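Local coordinates for protein transcription termination factor FttA (Methanosarcina mazei, PDB 2XR1) that probably terminates transcription by cutting nascent RNA where it leaves RNA polymerase and degrading the released transcript from its 5' end, with two zinc ions bound, at residues A509-G517 with F536-G546; R548-I556 with M567-V576. All blocks are in the same frame, centred on the assembly; numbering follows the deposited sequence.

Contact 1: residues A509-G517 with F536-G546; sequences ATSGMMNGG and FVGYQADGTIG
Met-513 and Asn-515 meet the N terminus of helix 545-550 where two loops of the beta-CASP domain come together, each leaving the C-terminal end of a strand of its parallel sheet. Two hydrogen bonds take up amides of the first turn. Gly-546 N gives to Met-513 O at 2.9 Å, from above the carbonyl plane, and Ile-545 N to Asn-515 OD1 at 3.2 Å, fairly straight at 162°. Thr-544 caps the same helix: its OG1 bonds to Arg-547 N and gives to Ala-541 O at 2.6 Å, in the carbonyl plane, bracing the type II turn before the helix. With CG anti to its carbonyl carbon (chi1 -61°) and the rest extended, Met-513 runs past Gln-540 in the opposite direction and sets CE over one face of the Tyr-539 ring, a CH-pi contact 3.7 Å from the centroid. That tyrosine side chain is about 5 Å from a zinc ion, so Met-513 backs a residue beside the metal site. Met-514 SD stands oblique to the Phe-536 ring, 5.0 Å from its centroid, while Met-514 CB meets Ile-545 CG2. Ala-541 N points almost straight at Met-513 SD, a weak hydrogen bond of 3.4 Å.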
ATOM      1  N   ALA B 509      21.565 -30.505  16.762  1.00 41.66           N
ATOM      2  CA  ALA B 509      20.173 -30.637  17.156  1.00 43.59           C
ATOM      3  C   ALA B 509      19.441 -29.349  16.910  1.00 43.14           C
ATOM      4  O   ALA B 509      20.027 -28.253  16.947  1.00 41.53           O
ATOM      5  CB  ALA B 509      20.045 -31.034  18.614  1.00 45.90           C
ATOM      6  N   THR B 510      18.143 -29.515  16.737  1.00 44.49           N
ATOM      7  CA  THR B 510      17.225 -28.474  16.347  1.00 44.47           C
ATOM      8  C   THR B 510      16.544 -27.892  17.602  1.00 46.77           C
ATOM      9  O   THR B 510      16.374 -28.606  18.593  1.00 49.58           O
ATOM     10  CB  THR B 510      16.249 -29.128  15.315  1.00 45.42           C
ATOM     11  OG1 THR B 510      16.468 -28.527  14.033  1.00 44.16           O
ATOM     12  CG2 THR B 510      14.782 -29.076  15.711  1.00 47.84           C
ATOM     13  N   SER B 511      16.129 -26.630  17.604  1.00 46.74           N
ATOM     14  CA  SER B 511      16.209 -25.723  16.464  1.00 44.98           C
ATOM     15  C   SER B 511      17.388 -24.789  16.574  1.00 42.66           C
ATOM     16  O   SER B 511      17.891 -24.521  17.626  1.00 43.56           O
ATOM     17  CB  SER B 511      14.931 -24.892  16.352  1.00 46.59           C
ATOM     18  OG  SER B 511      14.586 -24.371  17.600  1.00 47.64           O
ATOM     19  N   GLY B 512      17.797 -24.265  15.450  1.00 41.20           N
ATOM     20  CA  GLY B 512      19.033 -23.480  15.372  1.00 40.02           C
ATOM     21  C   GLY B 512      19.236 -22.241  16.214  1.00 39.55           C
ATOM     22  O   GLY B 512      20.359 -21.758  16.273  1.00 38.72           O
ATOM     23  N   MET B 513      18.182 -21.721  16.844  1.00 41.52           N
ATOM     24  CA  MET B 513      18.317 -20.577  17.784  1.00 42.75           C
ATOM     25  C   MET B 513      17.725 -20.868  19.167  1.00 45.40           C
ATOM     26  O   MET B 513      17.391 -19.965  19.938  1.00 47.61           O
ATOM     27  CB  MET B 513      17.740 -19.304  17.155  1.00 42.71           C
ATOM     28  CG  MET B 513      18.484 -18.910  15.863  1.00 40.81           C
ATOM     29  SD  MET B 513      17.848 -17.400  15.183  1.00 45.70           S
ATOM     30  CE  MET B 513      19.049 -16.987  13.896  1.00 40.62           C
ATOM     31  N   MET B 514      17.594 -22.161  19.462  1.00 45.97           N
ATOM     32  CA  MET B 514      17.193 -22.672  20.763  1.00 48.28           C
ATOM     33  C   MET B 514      15.839 -22.196  21.243  1.00 51.09           C
ATOM     34  O   MET B 514      15.571 -22.246  22.432  1.00 53.77           O
ATOM     35  CB  MET B 514      18.274 -22.342  21.798  1.00 48.91           C
ATOM     36  CG  MET B 514      19.605 -22.972  21.474  1.00 46.34           C
ATOM     37  SD  MET B 514      20.938 -22.521  22.581  1.00 46.24           S
ATOM     38  CE  MET B 514      20.772 -23.735  23.895  1.00 47.76           C
ATOM     39  N   ASN B 515      14.976 -21.756  20.333  1.00 51.41           N
ATOM     40  CA  ASN B 515      13.598 -21.410  20.708  1.00 55.44           C
ATOM     41  C   ASN B 515      12.749 -22.633  20.937  1.00 57.40           C
ATOM     42  O   ASN B 515      11.624 -22.534  21.408  1.00 61.52           O
ATOM     43  CB  ASN B 515      12.931 -20.427  19.715  1.00 55.46           C
ATOM     44  CG  ASN B 515      12.937 -18.966  20.240  1.00 58.72           C
ATOM     45  OD1 ASN B 515      13.535 -18.680  21.284  1.00 61.28           O
ATOM     46  ND2 ASN B 515      12.271 -18.051  19.521  1.00 60.61           N
ATOM     47  N   GLY B 516      13.284 -23.800  20.618  1.00 55.79           N
ATOM     48  CA  GLY B 516      12.660 -25.042  21.021  1.00 57.94           C
ATOM     49  C   GLY B 516      13.292 -26.220  20.338  1.00 55.62           C
ATOM     50  O   GLY B 516      14.335 -26.101  19.714  1.00 52.23           O
ATOM     51  N   GLY B 517      12.635 -27.365  20.441  1.00 57.95           N
ATOM     52  CA  GLY B 517      13.098 -28.573  19.776  1.00 56.69           C
ATOM     53  C   GLY B 517      13.939 -29.414  20.705  1.00 57.51           C
ATOM     54  O   GLY B 517      14.120 -29.074  21.872  1.00 59.26           O
ATOM     55  N   PHE B 536      27.799 -22.033  18.954  1.00 38.48           N
ATOM     56  CA  PHE B 536      26.990 -21.260  18.016  1.00 37.53           C
ATOM     57  C   PHE B 536      27.692 -21.087  16.671  1.00 35.92           C
ATOM     58  O   PHE B 536      28.747 -20.485  16.610  1.00 36.36           O
ATOM     59  CB  PHE B 536      26.676 -19.881  18.584  1.00 38.53           C
ATOM     60  CG  PHE B 536      25.712 -19.904  19.722  1.00 40.83           C
ATOM     61  CD1 PHE B 536      24.400 -20.273  19.523  1.00 40.67           C
ATOM     62  CD2 PHE B 536      26.107 -19.533  21.000  1.00 43.28           C
ATOM     63  CE1 PHE B 536      23.507 -20.298  20.571  1.00 42.40           C
ATOM     64  CE2 PHE B 536      25.201 -19.540  22.047  1.00 44.09           C
ATOM     65  CZ  PHE B 536      23.907 -19.921  21.825  1.00 44.05           C
ATOM     66  N   VAL B 537      27.074 -21.574  15.600  1.00 35.12           N
ATOM     67  CA  VAL B 537      27.710 -21.635  14.290  1.00 33.97           C
ATOM     68  C   VAL B 537      27.141 -20.620  13.321  1.00 33.77           C
ATOM     69  O   VAL B 537      27.594 -20.531  12.189  1.00 34.25           O
ATOM     70  CB  VAL B 537      27.559 -22.997  13.656  1.00 33.50           C
ATOM     71  CG1 VAL B 537      28.206 -24.077  14.536  1.00 34.15           C
ATOM     72  CG2 VAL B 537      26.135 -23.273  13.414  1.00 32.77           C
ATOM     73  N   GLY B 538      26.173 -19.836  13.763  1.00 33.93           N
ATOM     74  CA  GLY B 538      25.648 -18.758  12.947  1.00 33.83           C
ATOM     75  C   GLY B 538      24.967 -17.715  13.819  1.00 34.71           C
ATOM     76  O   GLY B 538      24.747 -17.970  15.009  1.00 36.05           O
ATOM     77  N   TYR B 539      24.558 -16.589  13.241  1.00 34.10           N
ATOM     78  CA  TYR B 539      23.864 -15.557  14.026  1.00 35.33           C
ATOM     79  C   TYR B 539      22.619 -16.111  14.724  1.00 35.71           C
ATOM     80  O   TYR B 539      21.992 -17.067  14.259  1.00 34.76           O
ATOM     81  CB  TYR B 539      23.462 -14.339  13.167  1.00 36.06           C
ATOM     82  CG  TYR B 539      22.194 -14.560  12.379  1.00 35.39           C
ATOM     83  CD1 TYR B 539      22.195 -15.332  11.241  1.00 34.55           C
ATOM     84  CD2 TYR B 539      21.003 -14.017  12.796  1.00 38.11           C
ATOM     85  CE1 TYR B 539      21.039 -15.578  10.525  1.00 37.01           C
ATOM     86  CE2 TYR B 539      19.811 -14.220  12.076  1.00 39.58           C
ATOM     87  CZ  TYR B 539      19.832 -15.019  10.946  1.00 40.23           C
ATOM     88  OH  TYR B 539      18.664 -15.237  10.224  1.00 41.60           O
ATOM     89  N   GLN B 540      22.293 -15.480  15.847  1.00 37.05           N
ATOM     90  CA  GLN B 540      21.085 -15.737  16.622  1.00 38.09           C
ATOM     91  C   GLN B 540      20.317 -14.425  16.639  1.00 39.61           C
ATOM     92  O   GLN B 540      20.860 -13.411  17.013  1.00 39.66           O
ATOM     93  CB  GLN B 540      21.449 -16.109  18.047  1.00 39.60           C
ATOM     94  CG  GLN B 540      22.542 -17.160  18.188  1.00 38.63           C
ATOM     95  CD  GLN B 540      22.046 -18.533  17.889  1.00 39.90           C
ATOM     96  OE1 GLN B 540      21.020 -18.964  18.406  1.00 40.38           O
ATOM     97  NE2 GLN B 540      22.751 -19.232  17.008  1.00 40.36           N
ATOM     98  N   ALA B 541      19.056 -14.449  16.215  1.00 40.54           N
ATOM     99  CA  ALA B 541      18.283 -13.234  16.042  1.00 42.51           C
ATOM    100  C   ALA B 541      17.826 -12.660  17.381  1.00 45.68           C
ATOM    101  O   ALA B 541      17.755 -13.385  18.362  1.00 46.29           O
ATOM    102  CB  ALA B 541      17.091 -13.515  15.183  1.00 42.81           C
ATOM    103  N   ASP B 542      17.527 -11.363  17.396  1.00 47.64           N
ATOM    104  CA  ASP B 542      16.853 -10.716  18.500  1.00 51.62           C
ATOM    105  C   ASP B 542      15.703 -11.555  19.041  1.00 53.22           C
ATOM    106  O   ASP B 542      14.908 -12.091  18.269  1.00 53.28           O
ATOM    107  CB  ASP B 542      16.235  -9.395  18.031  1.00 54.18           C
ATOM    108  CG  ASP B 542      17.271  -8.287  17.770  1.00 56.26           C
ATOM    109  OD1 ASP B 542      18.478  -8.457  18.105  1.00 56.89           O
ATOM    110  OD2 ASP B 542      16.853  -7.232  17.221  1.00 59.87           O
ATOM    111  N   GLY B 543      15.598 -11.644  20.365  1.00 55.08           N
ATOM    112  CA  GLY B 543      14.453 -12.271  21.018  1.00 57.05           C
ATOM    113  C   GLY B 543      14.562 -13.770  21.163  1.00 55.33           C
ATOM    114  O   GLY B 543      13.706 -14.399  21.760  1.00 57.91           O
ATOM    115  N   THR B 544      15.603 -14.368  20.616  1.00 51.54           N
ATOM    116  CA  THR B 544      15.746 -15.808  20.721  1.00 50.15           C
ATOM    117  C   THR B 544      16.482 -16.203  21.987  1.00 51.17           C
ATOM    118  O   THR B 544      17.278 -15.445  22.524  1.00 51.22           O
ATOM    119  CB  THR B 544      16.468 -16.445  19.483  1.00 46.26           C
ATOM    120  OG1 THR B 544      17.754 -15.863  19.268  1.00 42.73           O
ATOM    121  CG2 THR B 544      15.630 -16.271  18.239  1.00 46.40           C
ATOM    122  N   ILE B 545      16.213 -17.421  22.446  1.00 52.23           N
ATOM    123  CA  ILE B 545      16.914 -17.983  23.583  1.00 53.25           C
ATOM    124  C   ILE B 545      18.392 -17.986  23.250  1.00 50.30           C
ATOM    125  O   ILE B 545      19.189 -17.505  24.027  1.00 51.54           O
ATOM    126  CB  ILE B 545      16.398 -19.409  23.922  1.00 54.30           C
ATOM    127  CG1 ILE B 545      14.996 -19.334  24.528  1.00 57.85           C
ATOM    128  CG2 ILE B 545      17.357 -20.131  24.843  1.00 54.11           C
ATOM    129  CD1 ILE B 545      14.891 -18.430  25.732  1.00 60.82           C
ATOM    130  N   GLY B 546      18.751 -18.492  22.079  1.00 46.93           N
ATOM    131  CA  GLY B 546      20.158 -18.546  21.694  1.00 44.69           C
ATOM    132  C   GLY B 546      20.847 -17.194  21.772  1.00 44.59           C
ATOM    133  O   GLY B 546      21.973 -17.065  22.253  1.00 44.52           O
TER

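Contact 2: residues R548-I556 with M567-V576; sequences RIQKGWKEI and MLKMNMEVQV
The carboxylate of Glu-555 touches Met-567 and Lys-569 in the loose beta hairpin of strands 555-556 and 568-569: OE2 lies 3.7 Å from Met-567 CB, and OE1 3.9 Å from Lys-569 CG. The second flat group, the Gln-550 amide, brings OE1 to 3.8 Å from Val-576 CG2. On its own side of the contact, the Trp-553 ring takes Arg-548 CD over one face and Lys-551 CD in plane at an edge. Just before Trp-553, helix 545-550 ends in a Schellman motif with Gly-552 at positive phi, which turns the chain toward the hairpin. The buried part is apolar. Met-570 has CG anti to the backbone N (chi1 -180°) and an extended chain, which carries CE to Ile-549 CG2 at 3.7 Å; the two side chains cross at about a right angle, and Val-574 CG2 approaches the same Ile-549 methyl. This packing sets the last turn of the helix on edge strand 573-576 and the loop residue Met-570 before it. Lys-554 and Met-570 then pair twice. Met-570 N gives a weak bond to Lys-554 O, whereas the lysine side chain, bent at three torsions, curls back until NZ donates to Met-570 O at 2.9 Å.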
ATOM      1  N   ARG B 548      19.982 -14.676  23.675  1.00 50.37           N
ATOM      2  CA  ARG B 548      20.081 -14.363  25.076  1.00 53.93           C
ATOM      3  C   ARG B 548      21.290 -15.070  25.730  1.00 53.65           C
ATOM      4  O   ARG B 548      22.075 -14.432  26.436  1.00 54.84           O
ATOM      5  CB  ARG B 548      18.733 -14.664  25.754  1.00 57.36           C
ATOM      6  CG  ARG B 548      18.767 -14.876  27.229  1.00 62.05           C
ATOM      7  CD  ARG B 548      17.815 -13.967  27.926  1.00 69.82           C
ATOM      8  NE  ARG B 548      16.403 -14.317  27.762  1.00 74.09           N
ATOM      9  CZ  ARG B 548      15.413 -13.766  28.477  1.00 79.92           C
ATOM     10  NH1 ARG B 548      15.679 -12.837  29.405  1.00 82.69           N
ATOM     11  NH2 ARG B 548      14.150 -14.146  28.270  1.00 81.64           N
ATOM     12  N   ILE B 549      21.486 -16.349  25.468  1.00 52.25           N
ATOM     13  CA  ILE B 549      22.673 -17.022  25.989  1.00 53.00           C
ATOM     14  C   ILE B 549      23.968 -16.360  25.511  1.00 52.31           C
ATOM     15  O   ILE B 549      24.856 -16.044  26.303  1.00 54.35           O
ATOM     16  CB  ILE B 549      22.728 -18.471  25.585  1.00 51.13           C
ATOM     17  CG1 ILE B 549      21.599 -19.236  26.266  1.00 54.16           C
ATOM     18  CG2 ILE B 549      24.062 -19.042  25.966  1.00 50.07           C
ATOM     19  CD1 ILE B 549      21.424 -20.658  25.785  1.00 53.16           C
ATOM     20  N   GLN B 550      24.057 -16.142  24.208  1.00 50.41           N
ATOM     21  CA  GLN B 550      25.240 -15.556  23.578  1.00 49.53           C
ATOM     22  C   GLN B 550      25.592 -14.194  24.128  1.00 51.80           C
ATOM     23  O   GLN B 550      26.738 -13.786  24.020  1.00 52.07           O
ATOM     24  CB  GLN B 550      24.999 -15.471  22.076  1.00 47.33           C
ATOM     25  CG  GLN B 550      25.962 -14.592  21.260  1.00 48.19           C
ATOM     26  CD  GLN B 550      25.800 -14.835  19.764  1.00 47.20           C
ATOM     27  OE1 GLN B 550      26.105 -15.922  19.264  1.00 48.58           O
ATOM     28  NE2 GLN B 550      25.263 -13.856  19.064  1.00 48.18           N
ATOM     29  N   LYS B 551      24.616 -13.493  24.707  1.00 54.13           N
ATOM     30  CA  LYS B 551      24.867 -12.230  25.406  1.00 57.13           C
ATOM     31  C   LYS B 551      25.383 -12.420  26.847  1.00 60.53           C
ATOM     32  O   LYS B 551      25.574 -11.444  27.585  1.00 62.95           O
ATOM     33  CB  LYS B 551      23.593 -11.372  25.454  1.00 58.74           C
ATOM     34  CG  LYS B 551      23.178 -10.751  24.144  1.00 57.36           C
ATOM     35  CD  LYS B 551      22.073  -9.682  24.366  1.00 61.19           C
ATOM     36  CE  LYS B 551      20.914  -9.849  23.348  1.00 60.32           C
ATOM     37  NZ  LYS B 551      19.897  -8.772  23.373  1.00 62.66           N
ATOM     38  N   GLY B 552      25.575 -13.665  27.266  1.00 60.86           N
ATOM     39  CA  GLY B 552      26.112 -13.941  28.606  1.00 64.40           C
ATOM     40  C   GLY B 552      25.072 -13.964  29.716  1.00 68.36           C
ATOM     41  O   GLY B 552      25.419 -13.846  30.891  1.00 72.00           O
ATOM     42  N   TRP B 553      23.795 -14.109  29.359  1.00 68.24           N
ATOM     43  CA  TRP B 553      22.780 -14.490  30.337  1.00 71.72           C
ATOM     44  C   TRP B 553      23.053 -15.951  30.744  1.00 72.66           C
ATOM     45  O   TRP B 553      23.310 -16.810  29.874  1.00 69.31           O
ATOM     46  CB  TRP B 553      21.370 -14.332  29.765  1.00 71.00           C
ATOM     47  CG  TRP B 553      20.672 -13.144  30.263  1.00 73.93           C
ATOM     48  CD1 TRP B 553      19.999 -13.035  31.449  1.00 79.22           C
ATOM     49  CD2 TRP B 553      20.570 -11.867  29.627  1.00 73.19           C
ATOM     50  NE1 TRP B 553      19.493 -11.769  31.593  1.00 81.09           N
ATOM     51  CE2 TRP B 553      19.820 -11.032  30.487  1.00 76.90           C
ATOM     52  CE3 TRP B 553      21.038 -11.343  28.421  1.00 69.70           C
ATOM     53  CZ2 TRP B 553      19.522  -9.710  30.176  1.00 77.08           C
ATOM     54  CZ3 TRP B 553      20.735 -10.022  28.113  1.00 70.75           C
ATOM     55  CH2 TRP B 553      19.990  -9.218  28.996  1.00 74.26           C
ATOM     56  N   LYS B 554      23.057 -16.214  32.050  1.00 77.50           N
ATOM     57  CA  LYS B 554      23.301 -17.563  32.589  1.00 79.55           C
ATOM     58  C   LYS B 554      22.016 -18.190  33.169  1.00 83.00           C
ATOM     59  O   LYS B 554      22.013 -19.357  33.552  1.00 84.25           O
ATOM     60  CB  LYS B 554      24.402 -17.544  33.686  1.00 82.92           C
ATOM     61  CG  LYS B 554      25.564 -16.500  33.542  1.00 83.31           C
ATOM     62  CD  LYS B 554      26.326 -16.552  32.167  1.00 79.56           C
ATOM     63  CE  LYS B 554      27.471 -17.574  32.110  1.00 78.86           C
ATOM     64  NZ  LYS B 554      26.990 -18.971  31.898  1.00 78.03           N
ATOM     65  N   GLU B 555      20.946 -17.398  33.255  1.00 85.27           N
ATOM     66  CA  GLU B 555      19.642 -17.865  33.706  1.00 88.81           C
ATOM     67  C   GLU B 555      18.747 -17.942  32.470  1.00 86.02           C
ATOM     68  O   GLU B 555      18.472 -16.917  31.830  1.00 84.18           O
ATOM     69  CB  GLU B 555      19.076 -16.886  34.741  1.00 94.01           C
ATOM     70  CG  GLU B 555      17.907 -17.429  35.577  1.00100.21           C
ATOM     71  CD  GLU B 555      18.325 -18.132  36.882  1.00105.95           C
ATOM     72  OE1 GLU B 555      19.335 -17.718  37.503  1.00107.46           O
ATOM     73  OE2 GLU B 555      17.617 -19.089  37.298  1.00108.95           O
ATOM     74  N   ILE B 556      18.347 -19.162  32.099  1.00 86.15           N
ATOM     75  CA  ILE B 556      17.507 -19.386  30.919  1.00 84.22           C
ATOM     76  C   ILE B 556      16.190 -20.055  31.326  1.00 88.66           C
ATOM     77  O   ILE B 556      16.203 -21.078  32.015  1.00 91.15           O
ATOM     78  CB  ILE B 556      18.239 -20.237  29.865  1.00 79.72           C
ATOM     79  CG1 ILE B 556      19.388 -19.436  29.258  1.00 77.09           C
ATOM     80  CG2 ILE B 556      17.295 -20.695  28.749  1.00 77.24           C
ATOM     81  CD1 ILE B 556      20.582 -19.238  30.207  1.00 79.93           C
ATOM     82  N   MET B 567      13.631 -22.902  35.516  1.00116.29           N
ATOM     83  CA  MET B 567      14.772 -21.983  35.565  1.00113.92           C
ATOM     84  C   MET B 567      16.040 -22.690  36.058  1.00113.14           C
ATOM     85  O   MET B 567      16.170 -22.967  37.261  1.00117.85           O
ATOM     86  CB  MET B 567      14.458 -20.795  36.489  1.00118.58           C
ATOM     87  CG  MET B 567      13.734 -19.639  35.813  1.00118.24           C
ATOM     88  SD  MET B 567      14.669 -18.922  34.429  1.00112.82           S
ATOM     89  CE  MET B 567      14.168 -17.201  34.571  1.00114.43           C
ATOM     90  N   LEU B 568      16.973 -22.968  35.136  1.00107.16           N
ATOM     91  CA  LEU B 568      18.187 -23.748  35.472  1.00106.21           C
ATOM     92  C   LEU B 568      19.488 -23.124  34.932  1.00100.90           C
ATOM     93  O   LEU B 568      19.566 -22.715  33.765  1.00 95.68           O
ATOM     94  CB  LEU B 568      18.048 -25.237  35.043  1.00105.55           C
ATOM     95  CG  LEU B 568      17.250 -26.186  35.986  1.00111.54           C
ATOM     96  CD1 LEU B 568      17.054 -27.587  35.360  1.00110.14           C
ATOM     97  CD2 LEU B 568      17.876 -26.312  37.388  1.00115.31           C
ATOM     98  N   LYS B 569      20.495 -23.084  35.813  1.00101.87           N
ATOM     99  CA  LYS B 569      21.745 -22.353  35.583  1.00 98.36           C
ATOM    100  C   LYS B 569      22.801 -23.107  34.780  1.00 93.83           C
ATOM    101  O   LYS B 569      23.145 -24.258  35.086  1.00 94.83           O
ATOM    102  CB  LYS B 569      22.376 -21.912  36.903  1.00102.81           C
ATOM    103  CG  LYS B 569      22.108 -20.459  37.274  1.00103.82           C
ATOM    104  CD  LYS B 569      22.998 -20.005  38.424  1.00106.87           C
ATOM    105  CE  LYS B 569      22.981 -20.995  39.617  1.00111.37           C
ATOM    106  NZ  LYS B 569      21.612 -21.439  39.989  1.00112.74           N
ATOM    107  N   MET B 570      23.359 -22.385  33.810  1.00 88.38           N
ATOM    108  CA  MET B 570      24.268 -22.918  32.822  1.00 83.73           C
ATOM    109  C   MET B 570      25.730 -22.611  33.155  1.00 83.01           C
ATOM    110  O   MET B 570      26.141 -21.470  33.180  1.00 82.57           O
ATOM    111  CB  MET B 570      23.893 -22.284  31.493  1.00 79.96           C
ATOM    112  CG  MET B 570      24.695 -22.684  30.279  1.00 76.58           C
ATOM    113  SD  MET B 570      24.532 -21.290  29.165  1.00 75.82           S
ATOM    114  CE  MET B 570      25.665 -21.788  27.880  1.00 73.27           C
ATOM    115  N   ASN B 571      26.510 -23.653  33.403  1.00 81.61           N
ATOM    116  CA  ASN B 571      27.930 -23.515  33.647  1.00 81.52           C
ATOM    117  C   ASN B 571      28.767 -23.896  32.439  1.00 78.20           C
ATOM    118  O   ASN B 571      29.989 -23.859  32.512  1.00 78.42           O
ATOM    119  CB  ASN B 571      28.332 -24.413  34.811  1.00 85.41           C
ATOM    120  CG  ASN B 571      27.509 -24.152  36.060  1.00 89.39           C
ATOM    121  OD1 ASN B 571      26.546 -23.376  36.026  1.00 91.18           O
ATOM    122  ND2 ASN B 571      27.875 -24.804  37.167  1.00 90.87           N
ATOM    123  N   MET B 572      28.128 -24.277  31.336  1.00 74.67           N
ATOM    124  CA  MET B 572      28.862 -24.884  30.221  1.00 72.33           C
ATOM    125  C   MET B 572      29.503 -23.825  29.335  1.00 69.36           C
ATOM    126  O   MET B 572      28.906 -22.788  29.068  1.00 68.59           O
ATOM    127  CB  MET B 572      27.949 -25.803  29.390  1.00 70.84           C
ATOM    128  CG  MET B 572      27.171 -25.145  28.254  1.00 67.66           C
ATOM    129  SD  MET B 572      26.097 -26.346  27.410  1.00 67.75           S
ATOM    130  CE  MET B 572      24.475 -25.692  27.757  1.00 65.55           C
ATOM    131  N   GLU B 573      30.717 -24.108  28.876  1.00 68.16           N
ATOM    132  CA  GLU B 573      31.448 -23.262  27.930  1.00 65.60           C
ATOM    133  C   GLU B 573      30.591 -22.880  26.727  1.00 61.74           C
ATOM    134  O   GLU B 573      29.802 -23.685  26.231  1.00 61.25           O
ATOM    135  CB  GLU B 573      32.708 -23.997  27.446  1.00 66.17           C
ATOM    136  CG  GLU B 573      33.660 -23.178  26.554  1.00 65.81           C
ATOM    137  CD  GLU B 573      34.955 -23.935  26.233  1.00 68.52           C
ATOM    138  OE1 GLU B 573      35.774 -24.167  27.165  1.00 70.76           O
ATOM    139  OE2 GLU B 573      35.147 -24.304  25.039  1.00 69.28           O
ATOM    140  N   VAL B 574      30.759 -21.646  26.272  1.00 59.09           N
ATOM    141  CA  VAL B 574      30.063 -21.113  25.108  1.00 55.40           C
ATOM    142  C   VAL B 574      31.096 -20.628  24.104  1.00 53.44           C
ATOM    143  O   VAL B 574      31.935 -19.811  24.432  1.00 53.77           O
ATOM    144  CB  VAL B 574      29.177 -19.934  25.527  1.00 55.10           C
ATOM    145  CG1 VAL B 574      28.599 -19.222  24.317  1.00 52.68           C
ATOM    146  CG2 VAL B 574      28.092 -20.421  26.435  1.00 55.79           C
ATOM    147  N   GLN B 575      31.078 -21.153  22.890  1.00 51.28           N
ATOM    148  CA  GLN B 575      31.959 -20.639  21.854  1.00 50.09           C
ATOM    149  C   GLN B 575      31.132 -20.243  20.665  1.00 47.49           C
ATOM    150  O   GLN B 575      30.091 -20.834  20.409  1.00 47.17           O
ATOM    151  CB  GLN B 575      33.039 -21.641  21.474  1.00 50.68           C
ATOM    152  CG  GLN B 575      34.118 -21.849  22.575  1.00 54.64           C
ATOM    153  CD  GLN B 575      35.437 -21.120  22.331  1.00 55.17           C
ATOM    154  OE1 GLN B 575      35.607 -20.415  21.338  1.00 56.64           O
ATOM    155  NE2 GLN B 575      36.387 -21.322  23.223  1.00 57.97           N
ATOM    156  N   VAL B 576      31.572 -19.212  19.961  1.00 46.27           N
ATOM    157  CA  VAL B 576      30.872 -18.719  18.795  1.00 44.21           C
ATOM    158  C   VAL B 576      31.794 -18.908  17.597  1.00 43.67           C
ATOM    159  O   VAL B 576      32.891 -18.359  17.562  1.00 44.91           O
ATOM    160  CB  VAL B 576      30.518 -17.221  18.976  1.00 43.73           C
ATOM    161  CG1 VAL B 576      29.832 -16.695  17.753  1.00 41.47           C
ATOM    162  CG2 VAL B 576      29.631 -17.021  20.203  1.00 43.54           C
TER

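Overall arrangement
Following the chain from the N terminus, strand 506-509 of the parallel beta-CASP sheet runs into 509-517. The chain then goes through helix 518-526 and strand 533-536 before 536-546 returns to close the loop of contact 1. Contact 2 follows in series, neither nested in it nor crossing it: after helix 545-550 the chain makes the hairpin, with residues 559-566 of its connecting loop not modelled, and comes back along 567-576, closing the loop of contact 2 and adding edge strand 573-576 beside 533-536. Helix 545-550 is shared, its start held in contact 1 and its end in contact 2. The two also touch directly, through a probable Phe-536 N to Gln-575 O bond and Met-514 packed on Ile-549.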